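Local coordinates for B-agarase (Saccharophagus degradans, PDB 4BQ2), which hydrolyses agarose chains as a family 50 glycoside hydrolase, acting as an exo-beta-agarase that probably trims the polysaccharide from its chain ends, at residues 259-264 against 595-600; 428-433 against 480-485; 142-147 against 193-198; 67-72 against 117-122; 671-676 against 728-733. One frame throughout, in Å; residues are numbered along the deposited sequence. Where two conformers were deposited one is given.

Interaction 1 of 5, residues 259-264 against 595-600; sequences TGYFRT and PNHLYL
With CG anti to the carbonyl carbon in both Y261 (chi1 -59°) and N596 (chi1 -57°), the phenol ring and the asparagine side chain swing toward each other and stack. N596 CB sits almost exactly over the middle of the ring, 3.4 Å from the centroid of Y261, a CH-pi contact, and the amide beyond it runs nearly parallel to the ring, its CG 3.4 Å from Y261 CZ. H597 meets the same tyrosine in another way: the Y261 edge is turned toward the imidazole face in an offset edge-to-face pair, with centroids 5.2 Å apart and planes at 77°. H597 NE2 is bonded to S480 O, in the turn that precedes strand 483-488. Here the start of strand 263-267, an outermost strand of a mixed sheet, runs beside the short, weakly bonded strand 598-599, which neighbours strand 483-488, and water fills in for direct backbone bonds. One water donates to F262 O (3.0 Å) and accepts from L598 N; a second donates to F262 O and to N596 O (2.7 Å from the water oxygen). L598 packs alongside this bridge, its CG 3.6 Å from F262 O and its CD1 3.9 Å from R263 CA.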
# COMPACT_ATOMS: atom_id res chain seq x y z
N THR A 259 1.48 13.53 -31.59
CA THR A 259 0.03 13.50 -31.78
C THR A 259 -0.65 14.60 -30.98
O THR A 259 -1.87 14.80 -31.11
CB THR A 259 -0.59 12.18 -31.33
OG1 THR A 259 -0.41 12.05 -29.91
CG2 THR A 259 0.09 10.96 -32.07
N GLY A 260 0.14 15.27 -30.15
CA GLY A 260 -0.36 16.29 -29.22
C GLY A 260 -0.85 15.73 -27.88
O GLY A 260 -1.35 16.50 -27.03
N TYR A 261 -0.73 14.41 -27.67
CA TYR A 261 -1.09 13.80 -26.39
C TYR A 261 -0.06 12.75 -26.04
O TYR A 261 0.58 12.21 -26.95
CB TYR A 261 -2.48 13.11 -26.47
CG TYR A 261 -3.53 14.11 -26.84
CD1 TYR A 261 -4.18 14.85 -25.85
CD2 TYR A 261 -3.84 14.33 -28.20
CE1 TYR A 261 -5.14 15.79 -26.20
CE2 TYR A 261 -4.80 15.26 -28.54
CZ TYR A 261 -5.43 15.99 -27.55
OH TYR A 261 -6.38 16.92 -27.94
N PHE A 262 0.04 12.40 -24.76
CA PHE A 262 0.89 11.26 -24.37
C PHE A 262 0.37 9.96 -24.99
O PHE A 262 -0.83 9.75 -25.03
CB PHE A 262 0.99 11.11 -22.86
CG PHE A 262 1.92 12.11 -22.22
CD1 PHE A 262 1.46 13.36 -21.86
CD2 PHE A 262 3.26 11.81 -22.06
CE1 PHE A 262 2.34 14.32 -21.30
CE2 PHE A 262 4.16 12.75 -21.53
CZ PHE A 262 3.69 14.02 -21.14
N ARG A 263 1.27 9.09 -25.46
CA ARG A 263 0.87 7.83 -26.11
C ARG A 263 1.92 6.78 -25.88
O ARG A 263 2.95 7.08 -25.31
CB ARG A 263 0.61 8.05 -27.63
CG ARG A 263 1.84 8.52 -28.38
CD ARG A 263 1.54 8.84 -29.86
NE ARG A 263 2.82 9.10 -30.50
CZ ARG A 263 3.59 8.15 -31.04
NH1 ARG A 263 3.19 6.89 -31.04
NH2 ARG A 263 4.75 8.49 -31.62
N THR A 264 1.67 5.54 -26.31
CA THR A 264 2.67 4.46 -26.08
C THR A 264 3.34 4.04 -27.39
O THR A 264 2.74 4.13 -28.51
CB THR A 264 2.05 3.21 -25.45
OG1 THR A 264 1.10 2.63 -26.37
CG2 THR A 264 1.36 3.52 -24.12
N PRO A 595 -11.44 11.06 -25.37
CA PRO A 595 -11.01 10.17 -26.44
C PRO A 595 -9.51 10.20 -26.77
O PRO A 595 -9.02 9.25 -27.40
CB PRO A 595 -11.82 10.65 -27.63
CG PRO A 595 -12.05 12.11 -27.37
CD PRO A 595 -12.31 12.15 -25.87
N ASN A 596 -8.82 11.29 -26.40
CA ASN A 596 -7.41 11.45 -26.71
C ASN A 596 -6.46 10.81 -25.68
O ASN A 596 -5.28 10.65 -25.98
CB ASN A 596 -7.08 12.93 -26.82
CG ASN A 596 -7.92 13.66 -27.84
OD1 ASN A 596 -8.73 14.56 -27.50
ND2 ASN A 596 -7.78 13.27 -29.08
N HIS A 597 -6.97 10.46 -24.50
CA HIS A 597 -6.09 10.14 -23.37
C HIS A 597 -5.99 8.66 -23.08
O HIS A 597 -6.95 7.92 -23.28
CB HIS A 597 -6.53 10.93 -22.13
CG HIS A 597 -6.21 12.38 -22.25
ND1 HIS A 597 -7.05 13.28 -22.87
CD2 HIS A 597 -5.12 13.08 -21.86
CE1 HIS A 597 -6.49 14.47 -22.88
NE2 HIS A 597 -5.33 14.39 -22.24
N LEU A 598 -4.79 8.24 -22.66
CA LEU A 598 -4.52 6.83 -22.30
C LEU A 598 -5.33 6.42 -21.09
O LEU A 598 -5.46 7.19 -20.11
CB LEU A 598 -3.04 6.65 -21.97
CG LEU A 598 -2.09 6.98 -23.10
CD1 LEU A 598 -0.66 6.99 -22.58
CD2 LEU A 598 -2.29 5.93 -24.18
N TYR A 599 -5.90 5.22 -21.16
CA TYR A 599 -6.59 4.68 -20.02
C TYR A 599 -5.61 3.71 -19.36
O TYR A 599 -5.07 2.82 -20.01
CB TYR A 599 -7.91 3.97 -20.43
CG TYR A 599 -8.44 2.99 -19.41
CD1 TYR A 599 -8.57 3.34 -18.06
CD2 TYR A 599 -8.86 1.72 -19.81
CE1 TYR A 599 -9.05 2.44 -17.13
CE2 TYR A 599 -9.34 0.80 -18.91
CZ TYR A 599 -9.42 1.15 -17.57
OH TYR A 599 -9.91 0.24 -16.68
N LEU A 600 -5.40 3.88 -18.07
CA LEU A 600 -4.28 3.22 -17.39
C LEU A 600 -4.67 2.06 -16.47
O LEU A 600 -3.89 1.67 -15.60
CB LEU A 600 -3.47 4.27 -16.61
CG LEU A 600 -3.00 5.49 -17.42
CD1 LEU A 600 -2.49 6.53 -16.43
CD2 LEU A 600 -1.93 5.13 -18.47
O HOH W 1 -2.71 10.38 -22.80
O HOH W 2 -3.14 9.00 -26.43

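Interaction 2 of 5, residues 428-433 against 480-485; sequences RIPFFA and SPWCVG
W482 reaches along the 428-430 backbone, and its atoms can be followed outward. CB packs 3.8 Å from F431 CE1; farther out, CE3 lies 3.6 Å from P430 N and 4.0 Å from P430 CG, so the proline meets the indole at its edge. CZ3 continues to I429 N, and the six-membered ring ends beneath R428, whose backbone N lies over one face near the rim. The indole is thus laid along three residues of main chain. Beyond it the segments pair as parallel strands: F431 N donates to W482 O, V484 N to F431 O (2.9 Å), and A433 N to G485 O. F431 and F432 go to opposite faces of this sheet. F431 takes the crowded position between backbone N and carbonyl carbon (chi1 62°), which folds its ring over C483, with C483 CA 4.0 Å from the centroid of F431 and C483 CB 3.5 Å from F431 CZ. F432 offers a ring face to V484, whose CG1 lies 3.5 Å from F432 CZ. Helix 460-477 covers the F431 side through I477. Parallel neighbours joined through such a helix form a beta-alpha-beta crossover, consistent with the (beta/alpha)-barrel catalytic fold of agarases in this family.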
# COMPACT_ATOMS: atom_id res chain seq x y z
N ARG A 428 3.70 22.98 -16.26
CA ARG A 428 5.18 22.93 -16.14
C ARG A 428 5.65 21.48 -15.98
O ARG A 428 6.81 21.13 -16.25
CB ARG A 428 5.65 23.79 -14.94
CG ARG A 428 5.45 25.32 -15.08
CD ARG A 428 5.38 25.98 -13.69
NE ARG A 428 6.67 25.83 -13.10
CZ ARG A 428 7.02 25.75 -11.82
NH1 ARG A 428 6.18 25.84 -10.78
NH2 ARG A 428 8.29 25.59 -11.63
N ILE A 429 4.75 20.62 -15.50
CA ILE A 429 5.07 19.20 -15.31
C ILE A 429 3.78 18.38 -15.58
O ILE A 429 2.68 18.80 -15.18
CB ILE A 429 5.64 18.90 -13.89
CG1 ILE A 429 6.19 17.45 -13.84
CG2 ILE A 429 4.59 19.16 -12.79
CD1 ILE A 429 6.88 17.11 -12.51
N PRO A 430 3.91 17.26 -16.32
CA PRO A 430 2.72 16.47 -16.61
C PRO A 430 2.14 15.84 -15.36
O PRO A 430 2.82 15.76 -14.32
CB PRO A 430 3.26 15.34 -17.52
CG PRO A 430 4.51 15.90 -18.10
CD PRO A 430 5.10 16.70 -16.97
N PHE A 431 0.91 15.36 -15.44
CA PHE A 431 0.26 14.73 -14.28
C PHE A 431 -0.59 13.54 -14.72
O PHE A 431 -0.97 13.44 -15.88
CB PHE A 431 -0.66 15.73 -13.56
CG PHE A 431 -1.79 16.24 -14.42
CD1 PHE A 431 -1.58 17.29 -15.33
CD2 PHE A 431 -3.06 15.67 -14.32
CE1 PHE A 431 -2.63 17.76 -16.13
CE2 PHE A 431 -4.11 16.13 -15.10
CZ PHE A 431 -3.90 17.19 -15.99
N PHE A 432 -0.90 12.67 -13.76
CA PHE A 432 -1.82 11.55 -13.99
C PHE A 432 -3.12 11.90 -13.34
O PHE A 432 -3.11 12.43 -12.23
CB PHE A 432 -1.25 10.25 -13.41
CG PHE A 432 -0.11 9.71 -14.21
CD1 PHE A 432 1.11 10.38 -14.25
CD2 PHE A 432 -0.28 8.56 -14.97
CE1 PHE A 432 2.18 9.92 -15.02
CE2 PHE A 432 0.79 8.06 -15.73
CZ PHE A 432 2.02 8.74 -15.76
N ALA A 433 -4.23 11.61 -14.02
CA ALA A 433 -5.56 11.92 -13.50
C ALA A 433 -6.16 10.64 -12.94
O ALA A 433 -5.66 9.58 -13.22
CB ALA A 433 -6.46 12.45 -14.60
N SER A 480 -6.37 18.44 -21.53
CA SER A 480 -4.98 18.99 -21.52
C SER A 480 -3.96 17.97 -22.02
O SER A 480 -3.99 16.82 -21.60
CB SER A 480 -4.54 19.40 -20.09
OG SER A 480 -3.22 19.92 -20.11
N PRO A 481 -3.02 18.39 -22.89
CA PRO A 481 -1.91 17.51 -23.29
C PRO A 481 -1.04 17.14 -22.10
O PRO A 481 -0.29 16.17 -22.18
CB PRO A 481 -1.06 18.38 -24.24
CG PRO A 481 -1.37 19.81 -23.81
CD PRO A 481 -2.85 19.77 -23.43
N TRP A 482 -1.11 17.92 -21.02
CA TRP A 482 -0.26 17.65 -19.83
C TRP A 482 -0.74 16.45 -19.05
O TRP A 482 -0.02 15.94 -18.19
CB TRP A 482 -0.20 18.86 -18.90
CG TRP A 482 0.49 20.01 -19.49
CD1 TRP A 482 -0.08 21.05 -20.19
CD2 TRP A 482 1.89 20.25 -19.45
NE1 TRP A 482 0.93 21.93 -20.60
CE2 TRP A 482 2.13 21.47 -20.13
CE3 TRP A 482 2.98 19.55 -18.90
CZ2 TRP A 482 3.42 22.00 -20.29
CZ3 TRP A 482 4.27 20.09 -19.04
CH2 TRP A 482 4.47 21.29 -19.74
N CYS A 483 -1.96 15.98 -19.33
CA CYS A 483 -2.42 14.77 -18.64
C CYS A 483 -1.90 13.52 -19.34
O CYS A 483 -2.30 13.21 -20.46
CB CYS A 483 -3.94 14.74 -18.54
SG CYS A 483 -4.61 13.20 -17.85
N VAL A 484 -1.04 12.76 -18.65
CA VAL A 484 -0.41 11.57 -19.24
C VAL A 484 -1.46 10.49 -19.47
O VAL A 484 -1.50 9.82 -20.52
CB VAL A 484 0.75 11.03 -18.35
CG1 VAL A 484 1.44 9.82 -19.02
CG2 VAL A 484 1.80 12.11 -18.08
N GLY A 485 -2.36 10.34 -18.52
CA GLY A 485 -3.34 9.29 -18.63
C GLY A 485 -4.25 9.29 -17.43
O GLY A 485 -4.05 10.07 -16.50

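Interaction 3 of 5, residues 142-147 against 193-198; sequences PPTWTS and PPQDEN
Two irregular segments run past each other here, joined by one nearly straight backbone hydrogen bond from D196 N to T144 O (2.8 Å, 175° at the hydrogen). Q195 CA also approaches T144 O, at 3.5 Å, as a CA-H...O contact. The largest side-chain contact is P193 on W145. W145 CG sits between the backbone N and the carbonyl carbon (chi1 63°), and the proline leans over one face of the indole with its CB-CG-CD edge lowest: P193 CG stands 3.4 Å from the centroid of the five-membered ring of W145, within 1° of its normal, while P193 CD lies 3.6 Å from W145 CE2 and shifts the overlap toward the six-membered ring. T144 meets Q195 more loosely, its CG2 3.7 Å from Q195 NE2 as the extended glutamine chain passes obliquely. D196 turns back on its own segment, OD1 accepting from N198 N (2.8 Å) in an Asx turn, the donor coming from above the carboxylate plane. The segments belong to the loop leading into strand 150-155 and the loop following strand 180-191 of the CBM-like region, where W145 stacks on Y113 of strand 110-115 and touches S71 and Y73 of strand 70-79.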
# COMPACT_ATOMS: atom_id res chain seq x y z
N PRO A 142 3.50 2.14 19.22
CA PRO A 142 4.76 2.29 19.93
C PRO A 142 4.91 1.08 20.85
O PRO A 142 3.91 0.45 21.17
CB PRO A 142 4.59 3.59 20.74
CG PRO A 142 3.13 3.88 20.74
CD PRO A 142 2.52 3.19 19.55
N PRO A 143 6.13 0.75 21.26
CA PRO A 143 6.25 -0.43 22.13
C PRO A 143 5.52 -0.25 23.47
O PRO A 143 5.35 0.88 23.92
CB PRO A 143 7.77 -0.56 22.35
CG PRO A 143 8.34 0.75 21.95
CD PRO A 143 7.45 1.29 20.88
N THR A 144 5.08 -1.34 24.09
CA THR A 144 4.35 -1.25 25.36
C THR A 144 5.25 -1.30 26.59
O THR A 144 4.76 -1.33 27.72
CB THR A 144 3.29 -2.35 25.47
OG1 THR A 144 3.90 -3.61 25.19
CG2 THR A 144 2.15 -2.09 24.49
N TRP A 145 6.56 -1.37 26.37
CA TRP A 145 7.54 -1.14 27.42
C TRP A 145 8.80 -0.56 26.79
O TRP A 145 8.92 -0.58 25.56
CB TRP A 145 7.87 -2.41 28.18
CG TRP A 145 8.53 -3.51 27.35
CD1 TRP A 145 9.87 -3.66 27.09
CD2 TRP A 145 7.88 -4.59 26.69
NE1 TRP A 145 10.09 -4.79 26.32
CE2 TRP A 145 8.88 -5.37 26.05
CE3 TRP A 145 6.54 -4.99 26.58
CZ2 TRP A 145 8.58 -6.53 25.33
CZ3 TRP A 145 6.24 -6.14 25.86
CH2 TRP A 145 7.26 -6.89 25.24
N THR A 146 9.73 -0.11 27.62
CA THR A 146 10.99 0.48 27.18
C THR A 146 12.15 -0.49 27.33
O THR A 146 12.37 -1.07 28.41
CB THR A 146 11.31 1.75 27.99
OG1 THR A 146 10.24 2.68 27.80
CG2 THR A 146 12.62 2.39 27.51
N SER A 147 12.88 -0.69 26.24
CA SER A 147 14.08 -1.52 26.25
C SER A 147 14.95 -1.22 25.02
O SER A 147 14.51 -0.49 24.13
CB SER A 147 13.71 -3.01 26.27
OG SER A 147 13.11 -3.40 25.05
N PRO A 193 7.65 -7.69 30.09
CA PRO A 193 7.69 -6.69 31.15
C PRO A 193 6.27 -6.18 31.41
O PRO A 193 5.35 -6.44 30.61
CB PRO A 193 8.54 -5.58 30.54
CG PRO A 193 9.42 -6.25 29.55
CD PRO A 193 8.62 -7.42 29.02
N PRO A 194 6.07 -5.46 32.53
CA PRO A 194 4.76 -4.83 32.78
C PRO A 194 4.43 -3.81 31.68
O PRO A 194 5.33 -3.10 31.22
CB PRO A 194 4.97 -4.09 34.11
CG PRO A 194 6.12 -4.77 34.77
CD PRO A 194 6.99 -5.36 33.68
N GLN A 195 3.17 -3.75 31.27
CA GLN A 195 2.76 -2.78 30.25
C GLN A 195 2.84 -1.35 30.79
O GLN A 195 2.31 -1.05 31.84
CB GLN A 195 1.35 -3.08 29.80
CG GLN A 195 0.90 -2.16 28.67
CD GLN A 195 -0.47 -2.51 28.17
OE1 GLN A 195 -1.44 -2.58 28.94
NE2 GLN A 195 -0.58 -2.71 26.88
N ASP A 196 3.53 -0.47 30.05
CA ASP A 196 3.57 0.94 30.41
C ASP A 196 2.20 1.56 30.11
O ASP A 196 1.81 1.70 28.94
CB ASP A 196 4.72 1.65 29.67
CG ASP A 196 4.65 3.18 29.75
OD1 ASP A 196 3.92 3.72 30.61
OD2 ASP A 196 5.34 3.83 28.94
N GLU A 197 1.54 1.91 31.20
CA GLU A 197 0.25 2.58 31.23
C GLU A 197 0.13 3.73 30.23
O GLU A 197 -0.95 3.99 29.70
CB GLU A 197 -0.00 3.08 32.66
CG GLU A 197 1.15 3.87 33.29
CD GLU A 197 2.38 3.03 33.63
OE1 GLU A 197 2.24 1.85 34.00
OE2 GLU A 197 3.51 3.57 33.54
N ASN A 198 1.25 4.41 29.99
CA ASN A 198 1.33 5.63 29.20
C ASN A 198 1.87 5.42 27.78
O ASN A 198 2.24 6.39 27.10
CB ASN A 198 2.19 6.65 29.91
CG ASN A 198 1.58 7.10 31.21
OD1 ASN A 198 0.36 7.30 31.29
ND2 ASN A 198 2.41 7.24 32.24

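Interaction 4 of 5, residues 67-72 against 117-122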
# COMPACT_ATOMS: atom_id res chain seq x y z
N PHE A 67 1.98 -19.24 28.70
CA PHE A 67 2.54 -17.90 28.45
C PHE A 67 1.45 -16.89 28.16
O PHE A 67 1.22 -16.52 27.00
CB PHE A 67 3.56 -17.93 27.33
CG PHE A 67 4.84 -18.62 27.70
CD1 PHE A 67 5.74 -18.01 28.55
CD2 PHE A 67 5.14 -19.88 27.19
CE1 PHE A 67 6.92 -18.64 28.90
CE2 PHE A 67 6.32 -20.52 27.54
CZ PHE A 67 7.21 -19.90 28.39
N THR A 68 0.80 -16.42 29.22
CA THR A 68 -0.36 -15.54 29.06
C THR A 68 -0.03 -14.09 28.72
O THR A 68 -0.92 -13.31 28.36
CB THR A 68 -1.25 -15.56 30.31
OG1 THR A 68 -0.52 -15.02 31.41
CG2 THR A 68 -1.72 -16.98 30.62
N SER A 69 1.24 -13.72 28.84
CA SER A 69 1.70 -12.40 28.39
C SER A 69 3.18 -12.53 28.10
O SER A 69 4.02 -12.25 28.97
CB SER A 69 1.45 -11.33 29.46
OG SER A 69 1.87 -10.04 29.01
N ALA A 70 3.51 -12.97 26.88
CA ALA A 70 4.89 -13.28 26.54
C ALA A 70 5.17 -12.97 25.08
O ALA A 70 4.24 -12.80 24.31
CB ALA A 70 5.19 -14.74 26.83
N SER A 71 6.46 -12.90 24.74
CA SER A 71 6.91 -12.64 23.38
C SER A 71 7.97 -13.65 22.99
O SER A 71 8.72 -14.13 23.81
CB SER A 71 7.50 -11.21 23.25
OG SER A 71 6.51 -10.24 23.52
N LEU A 72 8.03 -13.92 21.69
CA LEU A 72 9.07 -14.67 21.06
C LEU A 72 10.20 -13.73 20.65
O LEU A 72 9.97 -12.72 19.96
CB LEU A 72 8.47 -15.28 19.78
CG LEU A 72 9.21 -16.31 18.97
CD1 LEU A 72 9.46 -17.54 19.83
CD2 LEU A 72 8.35 -16.65 17.73
N SER A 117 1.18 -12.98 23.19
CA SER A 117 0.03 -12.73 24.07
C SER A 117 0.28 -11.49 24.92
O SER A 117 1.43 -11.07 25.11
CB SER A 117 -0.17 -13.91 25.01
OG SER A 117 1.01 -14.10 25.80
N GLY A 118 -0.80 -10.90 25.43
CA GLY A 118 -0.70 -9.82 26.39
C GLY A 118 -0.71 -8.42 25.78
O GLY A 118 -0.71 -8.26 24.56
N HIS A 119 -0.73 -7.42 26.67
CA HIS A 119 -0.53 -6.02 26.33
C HIS A 119 -1.48 -5.59 25.23
O HIS A 119 -2.70 -5.82 25.35
CB HIS A 119 0.96 -5.76 26.00
CG HIS A 119 1.88 -5.98 27.16
ND1 HIS A 119 3.09 -5.33 27.29
CD2 HIS A 119 1.76 -6.76 28.26
CE1 HIS A 119 3.69 -5.72 28.40
NE2 HIS A 119 2.89 -6.59 29.02
N ASP A 120 -0.97 -5.01 24.16
CA ASP A 120 -1.86 -4.52 23.12
C ASP A 120 -2.41 -5.60 22.20
O ASP A 120 -3.08 -5.29 21.21
CB ASP A 120 -1.26 -3.33 22.34
CG ASP A 120 0.16 -3.62 21.77
OD1 ASP A 120 0.78 -4.65 22.09
OD2 ASP A 120 0.66 -2.74 21.00
N LEU A 121 -2.14 -6.87 22.53
CA LEU A 121 -2.85 -7.98 21.88
C LEU A 121 -4.19 -8.30 22.52
O LEU A 121 -5.06 -8.83 21.84
CB LEU A 121 -2.00 -9.26 21.78
CG LEU A 121 -0.67 -9.24 21.00
CD1 LEU A 121 -0.09 -10.66 20.91
CD2 LEU A 121 -0.80 -8.65 19.59
N GLU A 122 -4.37 -7.93 23.79
CA GLU A 122 -5.53 -8.39 24.58
C GLU A 122 -6.89 -7.97 24.03
O GLU A 122 -7.76 -8.82 23.79
CB GLU A 122 -5.40 -7.98 26.04
CG GLU A 122 -4.22 -8.63 26.73
CD GLU A 122 -4.58 -9.14 28.11
OE1 GLU A 122 -4.90 -8.30 28.98
OE2 GLU A 122 -4.55 -10.37 28.32
O HOH W 3 2.41 -8.20 31.21
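S117 points its hydroxyl into the bend at 67-70, while S69 OG approaches the H119 ring obliquely and a water also bridges the two. Placed between its backbone N and carbonyl carbon (chi1 59°), S117 OG donates to F67 O at 2.7 Å, tilted 34° from the carbonyl plane, and accepts from A70 N at 2.9 Å. One hydroxyl thus joins F67 O to A70 N across the bend that leads into strand 70-79. The main chains add S117 N to A70 O (3.3 Å) and a weak, strongly bent bond from A70 N to S117 O. S69 OG extends anti to its own amide nitrogen (chi1 -179°) and comes to 3.4 Å from H119 CD2. The water, in the plane of that ring and at its edge, links S69 OG to H119 NE2 (2.8 Å from the water oxygen). The other imidazole nitrogen, H119 ND1, is bonded to T144 OG1, and S69 OG also bonds to N192, so each group has a second polar partner beyond the water. The contact marks the start of strand 70-79, which lies between strands 110-115 and 180-191; A70 and F67 rest on I189 of the latter, and segment 117-122 leaves the end of the former.

Interaction 5 of 5, residues 671-676 against 728-733; sequences ASQADR and YQEMVD
The Y728 ring carries the guanidinium of R676 over one face: NH1 stands 3.5 Å above the ring plane of Y728, close to its centre. The two planes are 84° apart, so the guanidinium meets the ring with an edge, and its CZ lies 4.8 Å from the Y728 centroid, 13° off the normal, a cation-pi contact. M731 takes a face of the guanidinium itself, its CG 3.5 Å from R676 NH1, while M731 SD reaches back along the chain to 3.7 Å from R676 CB. The Q673 amide lies at the guanidinium edge, near its plane, and crosses the Y728 ring obliquely. A bend at chi3 (89°) turns the arginine tip across toward the tyrosine. Its other nitrogens are held from outside, NE by I655 O and NH2 by G719 O, which fixes the rotation of the group; Y728 OH is bonded to D703. Both segments are helix starts: S672 is the N-cap of helix 673-688, its OG accepting from D675 N (3.1 Å), and Y728 holds the N-cap position of helix 729-739, its carbonyl O accepting from M731 N and V732 N. Between the two first turns E730, bent at chi2, folds its carboxylate against Q673, with E730 CD 3.4 Å from Q673 CB, and its own CB lies 3.4 Å from Q673 O. W698 of strand 693-699 backs both R676 and M731, and a bound glycerol, probably from the crystallisation liquor, lies about 4 Å from the side chain of Y728.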
# COMPACT_ATOMS: atom_id res chain seq x y z
N ALA A 671 16.96 -0.05 6.80
CA ALA A 671 17.68 0.01 8.10
C ALA A 671 17.80 1.44 8.59
O ALA A 671 18.07 1.65 9.78
CB ALA A 671 19.06 -0.60 7.96
N SER A 672 17.61 2.40 7.69
CA SER A 672 17.90 3.82 7.93
C SER A 672 17.47 4.63 6.74
O SER A 672 17.18 4.03 5.66
CB SER A 672 19.42 4.03 8.13
OG SER A 672 20.13 3.92 6.91
N GLN A 673 17.46 5.96 6.89
CA GLN A 673 17.09 6.82 5.75
C GLN A 673 18.02 6.59 4.57
O GLN A 673 17.57 6.53 3.43
CB GLN A 673 17.08 8.32 6.13
CG GLN A 673 15.97 8.69 7.12
CD GLN A 673 14.63 8.24 6.65
OE1 GLN A 673 13.84 7.61 7.40
NE2 GLN A 673 14.36 8.49 5.39
N ALA A 674 19.33 6.45 4.84
CA ALA A 674 20.28 6.16 3.74
C ALA A 674 20.00 4.84 3.06
O ALA A 674 20.08 4.72 1.82
CB ALA A 674 21.73 6.19 4.21
N ASP A 675 19.70 3.82 3.86
CA ASP A 675 19.32 2.52 3.29
C ASP A 675 18.01 2.65 2.49
O ASP A 675 17.84 1.98 1.47
CB ASP A 675 19.24 1.49 4.41
CG ASP A 675 19.12 0.03 3.89
OD1 ASP A 675 19.77 -0.33 2.90
OD2 ASP A 675 18.36 -0.75 4.49
N ARG A 676 17.07 3.50 2.94
CA ARG A 676 15.84 3.74 2.16
C ARG A 676 16.22 4.21 0.77
O ARG A 676 15.66 3.71 -0.23
CB ARG A 676 14.96 4.85 2.76
CG ARG A 676 14.07 4.50 3.93
CD ARG A 676 13.32 5.79 4.27
NE ARG A 676 12.04 5.99 3.57
CZ ARG A 676 11.43 7.17 3.38
NH1 ARG A 676 11.97 8.30 3.83
NH2 ARG A 676 10.23 7.20 2.80
N TYR A 728 13.12 14.39 3.06
CA TYR A 728 14.20 13.46 3.40
C TYR A 728 15.23 13.60 2.31
O TYR A 728 14.99 13.16 1.19
CB TYR A 728 13.69 12.03 3.40
CG TYR A 728 12.70 11.76 4.50
CD1 TYR A 728 13.15 11.46 5.79
CD2 TYR A 728 11.32 11.82 4.27
CE1 TYR A 728 12.24 11.18 6.81
CE2 TYR A 728 10.40 11.55 5.30
CZ TYR A 728 10.89 11.24 6.57
OH TYR A 728 10.05 10.97 7.61
N GLN A 729 16.38 14.19 2.63
CA GLN A 729 17.42 14.39 1.61
C GLN A 729 17.94 13.11 1.02
O GLN A 729 18.36 13.08 -0.14
CB GLN A 729 18.59 15.23 2.14
CG GLN A 729 18.25 16.72 2.36
CD GLN A 729 18.05 17.51 1.06
OE1 GLN A 729 18.44 17.08 -0.05
NE2 GLN A 729 17.44 18.69 1.18
N GLU A 730 17.96 12.03 1.81
CA GLU A 730 18.37 10.70 1.27
C GLU A 730 17.45 10.27 0.13
O GLU A 730 17.90 9.62 -0.82
CB GLU A 730 18.35 9.63 2.39
CG GLU A 730 19.31 9.97 3.55
CD GLU A 730 18.71 10.91 4.59
OE1 GLU A 730 17.59 11.45 4.39
OE2 GLU A 730 19.36 11.10 5.63
N MET A 731 16.17 10.61 0.22
CA MET A 731 15.21 10.20 -0.83
C MET A 731 15.37 11.11 -2.07
O MET A 731 15.37 10.63 -3.23
CB MET A 731 13.77 10.21 -0.29
CG MET A 731 13.44 9.13 0.75
SD MET A 731 14.06 7.47 0.33
CE MET A 731 13.26 7.22 -1.23
N VAL A 732 15.55 12.40 -1.81
CA VAL A 732 15.85 13.35 -2.89
C VAL A 732 17.07 12.91 -3.71
O VAL A 732 17.03 12.84 -4.94
CB VAL A 732 16.11 14.76 -2.36
CG1 VAL A 732 16.58 15.67 -3.50
CG2 VAL A 732 14.85 15.34 -1.73
N ASP A 733 18.16 12.60 -3.02
CA ASP A 733 19.34 12.19 -3.74
C ASP A 733 19.09 10.94 -4.56
O ASP A 733 19.50 10.89 -5.73
CB ASP A 733 20.50 11.98 -2.79
CG ASP A 733 21.78 11.84 -3.53
OD1 ASP A 733 22.31 12.87 -3.95
OD2 ASP A 733 22.22 10.70 -3.73

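From the N terminus, interaction 4 closes a loop from strand 70-79 to the end of strand 110-115, and interaction 3 then closes one across strands 150-155, 166-174 and 180-191. The two follow in series within the CBM-like region and touch through H119, their centres about 12 Å apart. Interaction 1 next spans more than 300 residues and encloses interaction 2; these touch through H597 and S480, and strands 431-435, 483-488 and 598-599 form one parallel sheet. Interaction 5 closes last, joining two helix starts near the C terminus. Its centre lies about 28 Å from that of interaction 2 and about 29 Å from that of interaction 3.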